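Local coordinates for structural protein VP1 (Trichodysplasia spinulosa-associated polyomavirus, PDB 4U62) that forms the pentameric building block of the outer polyomavirus capsid and probably attaches the virus to sialic acid on host cells, at residues N14-P19 with L273-V278; T23-Y28 with I73-L78; T151-N156 with A185-C190; L159-I164 with E189-D194. One frame throughout, in Å; residues are numbered along the deposited sequence.

How the contacts relate
Contacts 1 and 2 lie at the surface and share the strand 12-29. Contact 1 pairs that strand with 260-279 through backbone bonds and waters. Contact 2 sets it across from 69-74 mainly through apolar side chains. The two touch, and Leu273 packs on Ile25. Contact 3 joins two loops beside the small sheet; contact 4 joins a loop to its strand 191-193. Their centres are about 7 Å apart, and both use Cys190. Contact 3 is buried and contact 4 partly so. Each turns on one aromatic side chain that donates a hydrogen bond: Tyr153 to a carboxylate, Trp191 to a backbone carbonyl. Both also border the third subunit.

Contact 1: residues N14-P19 with L273-V278; sequences NLVTGP and LRKRTV
Leu15 and Arg276 face each other as a non-hydrogen-bonded antiparallel pair, with CA atoms 4.6 Å apart. Two backbone bonds flank them. Thr277 N donates to Asn14 O at 2.9 Å. Val16 N donates to Lys275 O at 3.0 Å, in a nearly straight bond (172°). These bonds join the strands 12-29 and 260-279 near the two ends of the chain, in the main antiparallel sheet of the coat protein.

The tight part lies round Leu15. Its CD2 sits over one face of the Arg274 guanidinium and also over one face of the Arg276 guanidinium, 3.5 Å from NE of each. Arg276 bends at chi2 and chi3, both 78°, which brings its flat group back beneath the leucine. Both arginines form salt bridges with Glu91. On the other side of the strand pair Val16 CG2 rests 3.3 Å from Thr277 OG1, and Val16 CB packs on Lys275 CB.

Looser links through water edge the contact. One water links Leu15 O to Thr277 OG1, and another joins Val16 O to Lys275 O. Lys275 runs out fully extended and reaches Pro19 O only through a third water, as the 14-19 segment leaves the strand.

The leucine methyl thus lies against two guanidinium groups that share a carboxylate. It probably shields part of this charge cluster from solvent, and the shared anion would offset the closeness of the two cations.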
loop_
_atom_site.group_PDB
_atom_site.type_symbol
_atom_site.label_atom_id
_atom_site.label_comp_id
_atom_site.label_asym_id
_atom_site.label_seq_id
_atom_site.Cartn_x
_atom_site.Cartn_y
_atom_site.Cartn_z
ATOM N N ASN A 14 -22.711 23.155 -27.584
ATOM C CA ASN A 14 -21.837 24.024 -26.822
ATOM C C ASN A 14 -22.302 24.249 -25.391
ATOM O O ASN A 14 -23.465 24.057 -25.060
ATOM C CB ASN A 14 -21.679 25.381 -27.511
ATOM C CG ASN A 14 -20.974 25.279 -28.866
ATOM O OD1 ASN A 14 -20.166 24.380 -29.107
ATOM N ND2 ASN A 14 -21.288 26.197 -29.749
ATOM N N LEU A 15 -21.372 24.686 -24.557
ATOM C CA LEU A 15 -21.709 25.170 -23.221
ATOM C C LEU A 15 -22.504 26.472 -23.280
ATOM O O LEU A 15 -22.316 27.291 -24.184
ATOM C CB LEU A 15 -20.442 25.389 -22.387
ATOM C CG LEU A 15 -19.499 24.195 -22.245
ATOM C CD1 LEU A 15 -18.330 24.584 -21.364
ATOM C CD2 LEU A 15 -20.237 23.018 -21.645
ATOM N N VAL A 16 -23.404 26.648 -22.306
ATOM C CA VAL A 16 -24.099 27.900 -22.114
ATOM C C VAL A 16 -23.270 28.733 -21.129
ATOM O O VAL A 16 -22.876 28.248 -20.078
ATOM C CB VAL A 16 -25.527 27.654 -21.574
ATOM C CG1 VAL A 16 -26.221 28.965 -21.248
ATOM C CG2 VAL A 16 -26.340 26.873 -22.598
ATOM N N THR A 17 -22.975 29.969 -21.478
ATOM C CA THR A 17 -22.158 30.797 -20.590
ATOM C C THR A 17 -22.998 31.917 -20.028
ATOM O O THR A 17 -24.141 32.134 -20.446
ATOM C CB THR A 17 -20.937 31.397 -21.322
ATOM O OG1 THR A 17 -21.355 31.994 -22.551
ATOM C CG2 THR A 17 -19.910 30.319 -21.593
ATOM N N GLY A 18 -22.408 32.644 -19.090
ATOM C CA GLY A 18 -23.014 33.846 -18.569
ATOM C C GLY A 18 -23.561 33.617 -17.182
ATOM O O GLY A 18 -23.365 32.542 -16.599
ATOM N N PRO A 19 -24.246 34.636 -16.637
ATOM C CA PRO A 19 -24.838 34.491 -15.322
ATOM C C PRO A 19 -25.795 33.310 -15.265
ATOM O O PRO A 19 -26.501 33.020 -16.239
ATOM C CB PRO A 19 -25.588 35.818 -15.104
ATOM C CG PRO A 19 -25.639 36.493 -16.423
ATOM C CD PRO A 19 -24.474 35.975 -17.208
ATOM N N LEU A 273 -22.461 21.622 -11.351
ATOM C CA LEU A 273 -23.094 21.425 -12.644
ATOM C C LEU A 273 -23.083 22.679 -13.485
ATOM O O LEU A 273 -23.085 23.801 -12.968
ATOM C CB LEU A 273 -24.532 20.948 -12.460
ATOM C CG LEU A 273 -24.695 19.714 -11.575
ATOM C CD1 LEU A 273 -25.163 20.109 -10.175
ATOM C CD2 LEU A 273 -25.642 18.712 -12.195
ATOM N N ARG A 274 -23.099 22.494 -14.801
ATOM C CA ARG A 274 -23.126 23.588 -15.755
ATOM C C ARG A 274 -24.157 23.327 -16.829
ATOM O O ARG A 274 -24.529 22.176 -17.065
ATOM C CB ARG A 274 -21.749 23.770 -16.394
ATOM C CG ARG A 274 -21.364 22.632 -17.329
ATOM C CD ARG A 274 -19.926 22.779 -17.809
ATOM N NE ARG A 274 -19.519 21.605 -18.566
ATOM C CZ ARG A 274 -18.253 21.314 -18.896
ATOM N NH1 ARG A 274 -17.269 22.139 -18.561
ATOM N NH2 ARG A 274 -17.991 20.229 -19.591
ATOM N N LYS A 275 -24.630 24.392 -17.461
ATOM C CA LYS A 275 -25.628 24.235 -18.506
ATOM C C LYS A 275 -24.953 23.850 -19.803
ATOM O O LYS A 275 -23.992 24.508 -20.227
ATOM C CB LYS A 275 -26.399 25.503 -18.714
ATOM C CG LYS A 275 -27.280 25.868 -17.526
ATOM C CD LYS A 275 -28.062 27.117 -17.820
ATOM C CE LYS A 275 -28.953 27.539 -16.653
ATOM N NZ LYS A 275 -29.661 28.810 -16.944
ATOM N N ARG A 276 -25.501 22.829 -20.451
ATOM C CA ARG A 276 -25.036 22.366 -21.761
ATOM C C ARG A 276 -26.183 22.345 -22.766
ATOM O O ARG A 276 -27.253 21.815 -22.485
ATOM C CB ARG A 276 -24.481 20.966 -21.611
ATOM C CG ARG A 276 -24.163 20.230 -22.913
ATOM C CD ARG A 276 -22.841 20.700 -23.524
ATOM N NE ARG A 276 -21.725 20.089 -22.812
ATOM C CZ ARG A 276 -20.524 19.858 -23.340
ATOM N NH1 ARG A 276 -19.595 19.260 -22.612
ATOM N NH2 ARG A 276 -20.280 20.207 -24.588
ATOM N N THR A 277 -25.932 22.892 -23.940
ATOM C CA THR A 277 -26.859 22.811 -25.060
ATOM C C THR A 277 -26.725 21.437 -25.724
ATOM O O THR A 277 -25.619 20.921 -25.881
ATOM C CB THR A 277 -26.604 23.929 -26.084
ATOM O OG1 THR A 277 -26.659 25.199 -25.429
ATOM C CG2 THR A 277 -27.616 23.894 -27.216
ATOM N N VAL A 278 -27.865 20.831 -26.081
ATOM C CA VAL A 278 -27.924 19.528 -26.738
ATOM C C VAL A 278 -28.886 19.622 -27.921
ATOM O O VAL A 278 -29.760 20.515 -27.989
ATOM C CB VAL A 278 -28.357 18.383 -25.792
ATOM C CG1 VAL A 278 -27.431 18.299 -24.594
ATOM C CG2 VAL A 278 -29.805 18.563 -25.328
HETATM O O HOH W 1 -24.588 26.769 -26.225
HETATM O O HOH W 2 -21.919 26.007 -19.071
HETATM O O HOH W 3 -27.517 30.722 -17.910
#

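Contact 2: residues T23-Y28 with I73-L78; sequences TTIELY and INLPML
Ile25 meets both Ile73 and Leu75, the centre of an apolar contact within the beta-sandwich (jelly-roll) fold of polyomavirus VP1. Residues 23-27 and 73-76 run roughly antiparallel. The CA atoms of Ile25 and Leu75 are 8.1 Å apart, so side chains alone fill the gap.

Ile25 uses both branches. Its CG1 lies anti to the carbonyl carbon (chi1 -67°), and CG1 and CD1 both reach CD2 of Leu75, which crosses the isoleucine at about a right angle. The closest approach is 3.6 Å, between Ile25 CG1 and Leu75 CD2. The other branch, CG2, meets Ile73 CG2 at 3.9 Å. The two isoleucines slide past each other in opposite directions.

The CG1-CD1 branch of Ile73 leads to Leu27, with chi2 away from a staggered value. Ile73 CD1 touches both methyls of Leu27, with CD2 at 3.7 Å. Leu27 holds CG between its backbone N and carbonyl carbon (chi1 68°), and its own chi2, 145°, is likewise not staggered. Both methyls are thereby set against the same atom of Ile73.

The layer continues beyond the pair. Ile25 also packs on Leu273, and Ile73 on Leu242 and Val244. On the far side of the strand Glu26 bonds to Tyr268 and packs on Ser196 of the second subunit.

At the exposed end Thr23 and Pro76 point toward each other, with Thr23 OG1 4.0 Å from Pro76 CG.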
loop_
_atom_site.group_PDB
_atom_site.type_symbol
_atom_site.label_atom_id
_atom_site.label_comp_id
_atom_site.label_asym_id
_atom_site.label_seq_id
_atom_site.Cartn_x
_atom_site.Cartn_y
_atom_site.Cartn_z
ATOM N N THR A 23 -24.479 25.757 -11.322
ATOM C CA THR A 23 -25.146 25.567 -10.035
ATOM C C THR A 23 -24.403 24.512 -9.220
ATOM O O THR A 23 -23.632 23.713 -9.771
ATOM C CB THR A 23 -26.639 25.223 -10.206
ATOM O OG1 THR A 23 -27.345 25.551 -8.997
ATOM C CG2 THR A 23 -26.877 23.764 -10.536
ATOM N N THR A 24 -24.615 24.519 -7.906
ATOM C CA THR A 24 -24.062 23.480 -7.053
ATOM C C THR A 24 -25.154 22.785 -6.249
ATOM O O THR A 24 -26.167 23.401 -5.872
ATOM C CB THR A 24 -23.008 24.006 -6.079
ATOM O OG1 THR A 24 -23.629 24.921 -5.169
ATOM C CG2 THR A 24 -21.898 24.695 -6.809
ATOM N N ILE A 25 -24.964 21.498 -6.019
ATOM C CA ILE A 25 -25.885 20.695 -5.224
ATOM C C ILE A 25 -25.077 20.085 -4.096
ATOM O O ILE A 25 -24.054 19.467 -4.343
ATOM C CB ILE A 25 -26.541 19.579 -6.066
ATOM C CG1 ILE A 25 -27.481 20.205 -7.123
ATOM C CG2 ILE A 25 -27.291 18.573 -5.194
ATOM C CD1 ILE A 25 -28.768 20.795 -6.593
ATOM N N GLU A 26 -25.533 20.286 -2.861
ATOM C CA GLU A 26 -24.959 19.672 -1.679
ATOM C C GLU A 26 -25.988 18.746 -1.058
ATOM O O GLU A 26 -27.166 19.138 -0.902
ATOM C CB GLU A 26 -24.658 20.722 -0.645
ATOM C CG GLU A 26 -23.281 21.301 -0.605
ATOM C CD GLU A 26 -23.075 22.011 0.731
ATOM O OE1 GLU A 26 -22.000 21.878 1.339
ATOM O OE2 GLU A 26 -24.032 22.649 1.220
ATOM N N LEU A 27 -25.558 17.556 -0.657
ATOM C CA LEU A 27 -26.439 16.641 0.066
ATOM C C LEU A 27 -25.638 15.636 0.871
ATOM O O LEU A 27 -24.439 15.528 0.694
ATOM C CB LEU A 27 -27.335 15.875 -0.884
ATOM C CG LEU A 27 -26.656 14.856 -1.805
ATOM C CD1 LEU A 27 -27.543 13.640 -2.035
ATOM C CD2 LEU A 27 -26.278 15.476 -3.133
ATOM N N TYR A 28 -26.313 14.921 1.758
ATOM C CA TYR A 28 -25.752 13.728 2.365
ATOM C C TYR A 28 -26.752 12.587 2.205
ATOM O O TYR A 28 -27.965 12.816 1.988
ATOM C CB TYR A 28 -25.405 13.958 3.842
ATOM C CG TYR A 28 -26.582 14.273 4.683
ATOM C CD1 TYR A 28 -26.991 15.592 4.856
ATOM C CD2 TYR A 28 -27.305 13.271 5.314
ATOM C CE1 TYR A 28 -28.108 15.892 5.617
ATOM C CE2 TYR A 28 -28.418 13.570 6.072
ATOM C CZ TYR A 28 -28.805 14.871 6.209
ATOM O OH TYR A 28 -29.916 15.159 6.962
ATOM N N ILE A 73 -32.208 14.108 -7.030
ATOM C CA ILE A 73 -32.254 15.516 -6.648
ATOM C C ILE A 73 -32.863 16.307 -7.784
ATOM O O ILE A 73 -32.460 16.180 -8.930
ATOM C CB ILE A 73 -30.859 16.075 -6.346
ATOM C CG1 ILE A 73 -30.174 15.271 -5.229
ATOM C CG2 ILE A 73 -30.955 17.539 -5.940
ATOM C CD1 ILE A 73 -28.852 14.706 -5.648
ATOM N N ASN A 74 -33.856 17.115 -7.460
ATOM C CA ASN A 74 -34.485 18.002 -8.420
ATOM C C ASN A 74 -33.613 19.214 -8.637
ATOM O O ASN A 74 -33.315 19.946 -7.696
ATOM C CB ASN A 74 -35.830 18.490 -7.861
ATOM C CG ASN A 74 -36.834 17.364 -7.625
ATOM O OD1 ASN A 74 -37.160 16.605 -8.525
ATOM N ND2 ASN A 74 -37.373 17.294 -6.400
ATOM N N LEU A 75 -33.175 19.439 -9.866
ATOM C CA LEU A 75 -32.319 20.579 -10.166
ATOM C C LEU A 75 -33.116 21.821 -10.515
ATOM O O LEU A 75 -34.334 21.756 -10.714
ATOM C CB LEU A 75 -31.385 20.204 -11.327
ATOM C CG LEU A 75 -30.479 19.018 -11.023
ATOM C CD1 LEU A 75 -29.813 18.561 -12.315
ATOM C CD2 LEU A 75 -29.445 19.365 -9.962
ATOM N N PRO A 76 -32.449 22.994 -10.568
ATOM C CA PRO A 76 -33.206 24.172 -10.961
ATOM C C PRO A 76 -33.842 24.005 -12.324
ATOM O O PRO A 76 -33.238 23.422 -13.222
ATOM C CB PRO A 76 -32.154 25.289 -11.007
ATOM C CG PRO A 76 -31.068 24.834 -10.125
ATOM C CD PRO A 76 -31.060 23.323 -10.215
ATOM N N MET A 77 -35.051 24.523 -12.479
ATOM C CA MET A 77 -35.788 24.362 -13.722
ATOM C C MET A 77 -35.088 25.021 -14.904
ATOM O O MET A 77 -34.657 26.161 -14.808
ATOM C CB MET A 77 -37.179 24.996 -13.612
ATOM C CG MET A 77 -38.126 24.188 -12.762
ATOM S SD MET A 77 -39.741 24.987 -12.676
ATOM C CE MET A 77 -40.351 24.335 -11.121
ATOM N N LEU A 78 -35.007 24.286 -16.007
ATOM C CA LEU A 78 -34.505 24.834 -17.256
ATOM C C LEU A 78 -35.677 25.084 -18.176
ATOM O O LEU A 78 -35.989 24.283 -19.054
ATOM C CB LEU A 78 -33.518 23.859 -17.873
ATOM C CG LEU A 78 -32.219 23.671 -17.100
ATOM C CD1 LEU A 78 -31.345 22.580 -17.709
ATOM C CD2 LEU A 78 -31.491 24.978 -17.046
#

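Contact 3: residues T151-N156 with A185-C190; sequences TDYSAN and AFPVEC
Tyr153 OH donates a short hydrogen bond of 2.5 Å to Glu189 OE2. It uses the anti lone pair of that oxygen, the one away from OE1. The carboxylate meets the edge of the phenol, with its plane turned 63° from the ring. The same oxygen lies 3.2 Å from Tyr153 CE1. Cys190 adds a sulfur-aromatic contact. Its SG stands 4.8 Å from the ring centroid in an oblique position and 3.6 Å from Tyr153 OH. Pro187 CG makes a looser approach to Tyr153 CE1 at 4.5 Å.

Thr151 comes next. Its CG2 lies above one face of the Tyr153 ring, toward the rim, and 3.8 Å from Glu189 OE2. Its hydroxyl turns elsewhere and bonds to Asn148 O.

Both segments are loop. They flank the 177-179 strand, the first before it and the second after it, in the region that carries the small three-stranded sheet. A type I turn from Tyr153 to Asn156 shapes the first loop. An Asx turn overlaps its start, in which Asp152 OD1 accepts from Ser154 N at 3.0 Å. The same oxygen also takes the hydroxyl of Ser154, so two bonds fix the aspartate beside the turn.

Glu189 has CG between the backbone N and the carbonyl carbon (chi1 68°), and from there the chain extends toward the phenol. Its second oxygen, OE1, is bonded to His109 NE2 of the third subunit. Val188 O accepts from Ser103 OG of that same neighbour.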
loop_
_atom_site.group_PDB
_atom_site.type_symbol
_atom_site.label_atom_id
_atom_site.label_comp_id
_atom_site.label_asym_id
_atom_site.label_seq_id
_atom_site.Cartn_x
_atom_site.Cartn_y
_atom_site.Cartn_z
ATOM N N THR A 151 -30.644 -17.856 -2.686
ATOM C CA THR A 151 -30.943 -16.974 -1.555
ATOM C C THR A 151 -32.395 -16.548 -1.593
ATOM O O THR A 151 -32.894 -16.106 -2.626
ATOM C CB THR A 151 -30.048 -15.730 -1.547
ATOM O OG1 THR A 151 -28.675 -16.140 -1.647
ATOM C CG2 THR A 151 -30.236 -14.923 -0.262
ATOM N N ASP A 152 -33.052 -16.693 -0.446
ATOM C CA ASP A 152 -34.484 -16.447 -0.297
ATOM C C ASP A 152 -34.608 -15.131 0.453
ATOM O O ASP A 152 -34.230 -15.054 1.607
ATOM C CB ASP A 152 -35.111 -17.613 0.475
ATOM C CG ASP A 152 -36.571 -17.397 0.814
ATOM O OD1 ASP A 152 -37.171 -16.378 0.411
ATOM O OD2 ASP A 152 -37.135 -18.276 1.505
ATOM N N TYR A 153 -35.118 -14.108 -0.224
ATOM C CA TYR A 153 -35.212 -12.755 0.309
ATOM C C TYR A 153 -36.599 -12.438 0.886
ATOM O O TYR A 153 -36.879 -11.292 1.237
ATOM C CB TYR A 153 -34.882 -11.729 -0.787
ATOM C CG TYR A 153 -33.438 -11.787 -1.227
ATOM C CD1 TYR A 153 -32.430 -11.277 -0.413
ATOM C CD2 TYR A 153 -33.087 -12.357 -2.434
ATOM C CE1 TYR A 153 -31.097 -11.327 -0.778
ATOM C CE2 TYR A 153 -31.746 -12.413 -2.823
ATOM C CZ TYR A 153 -30.771 -11.905 -1.996
ATOM O OH TYR A 153 -29.456 -11.957 -2.368
ATOM N N SER A 154 -37.447 -13.447 0.972
ATOM C CA SER A 154 -38.868 -13.241 1.318
ATOM C C SER A 154 -39.121 -12.861 2.779
ATOM O O SER A 154 -40.265 -12.554 3.123
ATOM C CB SER A 154 -39.703 -14.464 0.947
ATOM O OG SER A 154 -39.435 -15.570 1.780
ATOM N N ALA A 155 -38.099 -12.873 3.641
ATOM C CA ALA A 155 -38.289 -12.330 5.005
ATOM C C ALA A 155 -38.581 -10.841 4.986
ATOM O O ALA A 155 -39.130 -10.301 5.947
ATOM C CB ALA A 155 -37.079 -12.600 5.891
ATOM N N ASN A 156 -38.196 -10.167 3.912
ATOM C CA ASN A 156 -38.422 -8.736 3.762
ATOM C C ASN A 156 -38.897 -8.431 2.342
ATOM O O ASN A 156 -38.091 -8.319 1.412
ATOM C CB ASN A 156 -37.160 -7.959 4.105
ATOM C CG ASN A 156 -37.341 -6.453 3.977
ATOM O OD1 ASN A 156 -38.442 -5.958 3.677
ATOM N ND2 ASN A 156 -36.267 -5.717 4.198
ATOM N N ALA A 185 -33.304 -0.523 -0.445
ATOM C CA ALA A 185 -34.119 -1.617 -0.969
ATOM C C ALA A 185 -33.414 -2.611 -1.881
ATOM O O ALA A 185 -33.912 -3.710 -2.071
ATOM C CB ALA A 185 -35.317 -1.054 -1.727
ATOM N N PHE A 186 -32.317 -2.196 -2.509
ATOM C CA PHE A 186 -31.595 -3.047 -3.451
ATOM C C PHE A 186 -30.392 -3.598 -2.701
ATOM O O PHE A 186 -29.477 -2.835 -2.387
ATOM C CB PHE A 186 -31.133 -2.233 -4.686
ATOM C CG PHE A 186 -32.242 -1.937 -5.677
ATOM C CD1 PHE A 186 -33.156 -0.916 -5.443
ATOM C CD2 PHE A 186 -32.384 -2.705 -6.820
ATOM C CE1 PHE A 186 -34.183 -0.656 -6.361
ATOM C CE2 PHE A 186 -33.384 -2.441 -7.735
ATOM C CZ PHE A 186 -34.285 -1.425 -7.506
ATOM N N PRO A 187 -30.368 -4.908 -2.421
ATOM C CA PRO A 187 -29.211 -5.427 -1.690
ATOM C C PRO A 187 -27.881 -5.331 -2.433
ATOM O O PRO A 187 -27.787 -5.649 -3.614
ATOM C CB PRO A 187 -29.572 -6.895 -1.451
ATOM C CG PRO A 187 -31.075 -6.937 -1.528
ATOM C CD PRO A 187 -31.418 -5.930 -2.591
ATOM N N VAL A 188 -26.845 -4.945 -1.707
ATOM C CA VAL A 188 -25.496 -4.898 -2.254
ATOM C C VAL A 188 -25.032 -6.285 -2.680
ATOM O O VAL A 188 -24.330 -6.436 -3.700
ATOM C CB VAL A 188 -24.551 -4.232 -1.207
ATOM C CG1 VAL A 188 -23.107 -4.271 -1.602
ATOM C CG2 VAL A 188 -25.038 -2.800 -0.977
ATOM N N GLU A 189 -25.455 -7.308 -1.932
ATOM C CA GLU A 189 -24.919 -8.660 -2.152
ATOM C C GLU A 189 -25.322 -9.265 -3.482
ATOM O O GLU A 189 -24.753 -10.278 -3.890
ATOM C CB GLU A 189 -25.362 -9.612 -1.046
ATOM C CG GLU A 189 -26.851 -9.920 -1.045
ATOM C CD GLU A 189 -27.219 -10.947 0.008
ATOM O OE1 GLU A 189 -26.746 -10.773 1.161
ATOM O OE2 GLU A 189 -27.974 -11.899 -0.314
ATOM N N CYS A 190 -26.366 -8.726 -4.112
ATOM C CA CYS A 190 -26.846 -9.290 -5.385
ATOM C C CYS A 190 -26.995 -8.324 -6.551
ATOM O O CYS A 190 -27.305 -8.769 -7.664
ATOM C CB CYS A 190 -28.138 -10.088 -5.209
ATOM S SG CYS A 190 -29.552 -9.106 -4.625
#

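Contact 4: residues L159-I164 with E189-D194; sequences LVVPPI and ECWCPD
Trp191 carries this contact, with Val160 and Pro162 as its main partners. Trp191 NE1 donates a hydrogen bond of 2.8 Å to Val160 O. The N-H points well at the oxygen, with an angle of 157°. The carbonyl oxygen lies at the edge of the indole, near its plane, while the nitrogen is tilted 22° from the carbonyl plane. This one bond satisfies the indole N-H of a buried residue and limits how the ring can turn.

Pro162 meets the six-membered part of the same indole. Its CD is 3.8 Å from Trp191 CZ2, and its CG is 4.1 Å from both CZ2 and CH2. The proline approaches obliquely. The indole is placed for both partners by chi1 of -66°, with CG anti to the carbonyl carbon.

Val161, between Val160 and Pro162, brings its CA to within 4.1 Å of Trp191 CZ2. Its CG1 touches Cys190 SG at 4.2 Å, a looser contact at the margin.

The indole is hemmed in further by Phe144 and Phe186, both stacked with it edge-to-face. Val160 packs on Phe186 as well, and its backbone is bonded to Ala185. Trp191 begins the strand 191-193, which pairs with 141-144 at the edge of the three-stranded sheet. The 159-164 loop runs beside that sheet: Val160 and Trp191 both touch Gln178 of strand 177-179, and Pro162 rests on Phe144 of the central strand, 141-144.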
loop_
_atom_site.group_PDB
_atom_site.type_symbol
_atom_site.label_atom_id
_atom_site.label_comp_id
_atom_site.label_asym_id
_atom_site.label_seq_id
_atom_site.Cartn_x
_atom_site.Cartn_y
_atom_site.Cartn_z
ATOM N N LEU A 159 -37.509 -5.558 -0.158
ATOM C CA LEU A 159 -36.274 -5.640 -0.950
ATOM C C LEU A 159 -36.642 -5.862 -2.408
ATOM O O LEU A 159 -37.588 -6.598 -2.692
ATOM C CB LEU A 159 -35.378 -6.772 -0.476
ATOM C CG LEU A 159 -34.870 -6.693 0.950
ATOM C CD1 LEU A 159 -34.085 -7.939 1.288
ATOM C CD2 LEU A 159 -34.033 -5.448 1.174
ATOM N N VAL A 160 -35.915 -5.232 -3.323
ATOM C CA VAL A 160 -36.145 -5.404 -4.752
ATOM C C VAL A 160 -35.122 -6.430 -5.263
ATOM O O VAL A 160 -33.914 -6.190 -5.235
ATOM C CB VAL A 160 -36.011 -4.078 -5.526
ATOM C CG1 VAL A 160 -36.219 -4.298 -7.018
ATOM C CG2 VAL A 160 -36.995 -3.055 -4.993
ATOM N N VAL A 161 -35.654 -7.578 -5.665
ATOM C CA VAL A 161 -34.878 -8.690 -6.195
ATOM C C VAL A 161 -35.639 -9.328 -7.357
ATOM O O VAL A 161 -36.824 -9.065 -7.536
ATOM C CB VAL A 161 -34.604 -9.738 -5.104
ATOM C CG1 VAL A 161 -33.720 -9.129 -4.021
ATOM C CG2 VAL A 161 -35.898 -10.333 -4.541
ATOM N N PRO A 162 -34.962 -10.171 -8.152
ATOM C CA PRO A 162 -35.661 -10.788 -9.267
ATOM C C PRO A 162 -36.792 -11.736 -8.824
ATOM O O PRO A 162 -36.710 -12.309 -7.751
ATOM C CB PRO A 162 -34.557 -11.583 -9.979
ATOM C CG PRO A 162 -33.277 -10.910 -9.576
ATOM C CD PRO A 162 -33.534 -10.536 -8.130
ATOM N N PRO A 163 -37.821 -11.918 -9.668
ATOM C CA PRO A 163 -38.945 -12.763 -9.325
ATOM C C PRO A 163 -38.690 -14.247 -9.533
ATOM O O PRO A 163 -39.497 -15.071 -9.079
ATOM C CB PRO A 163 -40.034 -12.282 -10.283
ATOM C CG PRO A 163 -39.302 -11.817 -11.481
ATOM C CD PRO A 163 -38.007 -11.248 -10.969
ATOM N N ILE A 164 -37.613 -14.582 -10.245
ATOM C CA ILE A 164 -37.232 -15.961 -10.455
ATOM C C ILE A 164 -35.760 -16.135 -10.071
ATOM O O ILE A 164 -34.986 -15.161 -10.048
ATOM C CB ILE A 164 -37.498 -16.430 -11.905
ATOM C CG1 ILE A 164 -36.782 -15.556 -12.928
ATOM C CG2 ILE A 164 -38.992 -16.443 -12.189
ATOM C CD1 ILE A 164 -36.839 -16.125 -14.336
ATOM N N GLU A 189 -25.455 -7.308 -1.932
ATOM C CA GLU A 189 -24.919 -8.660 -2.152
ATOM C C GLU A 189 -25.322 -9.265 -3.482
ATOM O O GLU A 189 -24.753 -10.278 -3.890
ATOM C CB GLU A 189 -25.362 -9.612 -1.046
ATOM C CG GLU A 189 -26.851 -9.920 -1.045
ATOM C CD GLU A 189 -27.219 -10.947 0.008
ATOM O OE1 GLU A 189 -26.746 -10.773 1.161
ATOM O OE2 GLU A 189 -27.974 -11.899 -0.314
ATOM N N CYS A 190 -26.366 -8.726 -4.112
ATOM C CA CYS A 190 -26.846 -9.290 -5.385
ATOM C C CYS A 190 -26.995 -8.324 -6.551
ATOM O O CYS A 190 -27.305 -8.769 -7.664
ATOM C CB CYS A 190 -28.138 -10.088 -5.209
ATOM S SG CYS A 190 -29.552 -9.106 -4.625
ATOM N N TRP A 191 -26.744 -7.035 -6.329
ATOM C CA TRP A 191 -26.819 -6.044 -7.386
ATOM C C TRP A 191 -25.536 -5.272 -7.429
ATOM O O TRP A 191 -25.081 -4.780 -6.403
ATOM C CB TRP A 191 -27.947 -5.053 -7.141
ATOM C CG TRP A 191 -29.342 -5.612 -7.199
ATOM C CD1 TRP A 191 -30.232 -5.717 -6.151
ATOM C CD2 TRP A 191 -30.052 -6.074 -8.359
ATOM N NE1 TRP A 191 -31.406 -6.240 -6.578
ATOM C CE2 TRP A 191 -31.339 -6.458 -7.933
ATOM C CE3 TRP A 191 -29.722 -6.231 -9.714
ATOM C CZ2 TRP A 191 -32.293 -6.963 -8.806
ATOM C CZ3 TRP A 191 -30.688 -6.734 -10.589
ATOM C CH2 TRP A 191 -31.951 -7.115 -10.125
ATOM N N CYS A 192 -24.983 -5.133 -8.633
ATOM C CA CYS A 192 -23.744 -4.401 -8.872
ATOM C C CYS A 192 -23.938 -3.484 -10.071
ATOM O O CYS A 192 -24.886 -3.637 -10.841
ATOM C CB CYS A 192 -22.577 -5.360 -9.095
ATOM S SG CYS A 192 -22.736 -6.412 -10.548
ATOM N N PRO A 193 -23.048 -2.517 -10.250
ATOM C CA PRO A 193 -23.184 -1.703 -11.475
ATOM C C PRO A 193 -23.078 -2.528 -12.740
ATOM O O PRO A 193 -22.210 -3.404 -12.839
ATOM C CB PRO A 193 -22.048 -0.683 -11.354
ATOM C CG PRO A 193 -21.703 -0.651 -9.902
ATOM C CD PRO A 193 -21.961 -2.042 -9.388
ATOM N N ASP A 194 -23.932 -2.245 -13.716
ATOM C CA ASP A 194 -23.889 -2.905 -15.029
ATOM C C ASP A 194 -22.860 -2.200 -15.900
ATOM O O ASP A 194 -23.080 -1.074 -16.353
ATOM C CB ASP A 194 -25.279 -2.860 -15.674
ATOM C CG ASP A 194 -25.337 -3.521 -17.033
ATOM O OD1 ASP A 194 -24.271 -3.985 -17.557
ATOM O OD2 ASP A 194 -26.460 -3.563 -17.586
#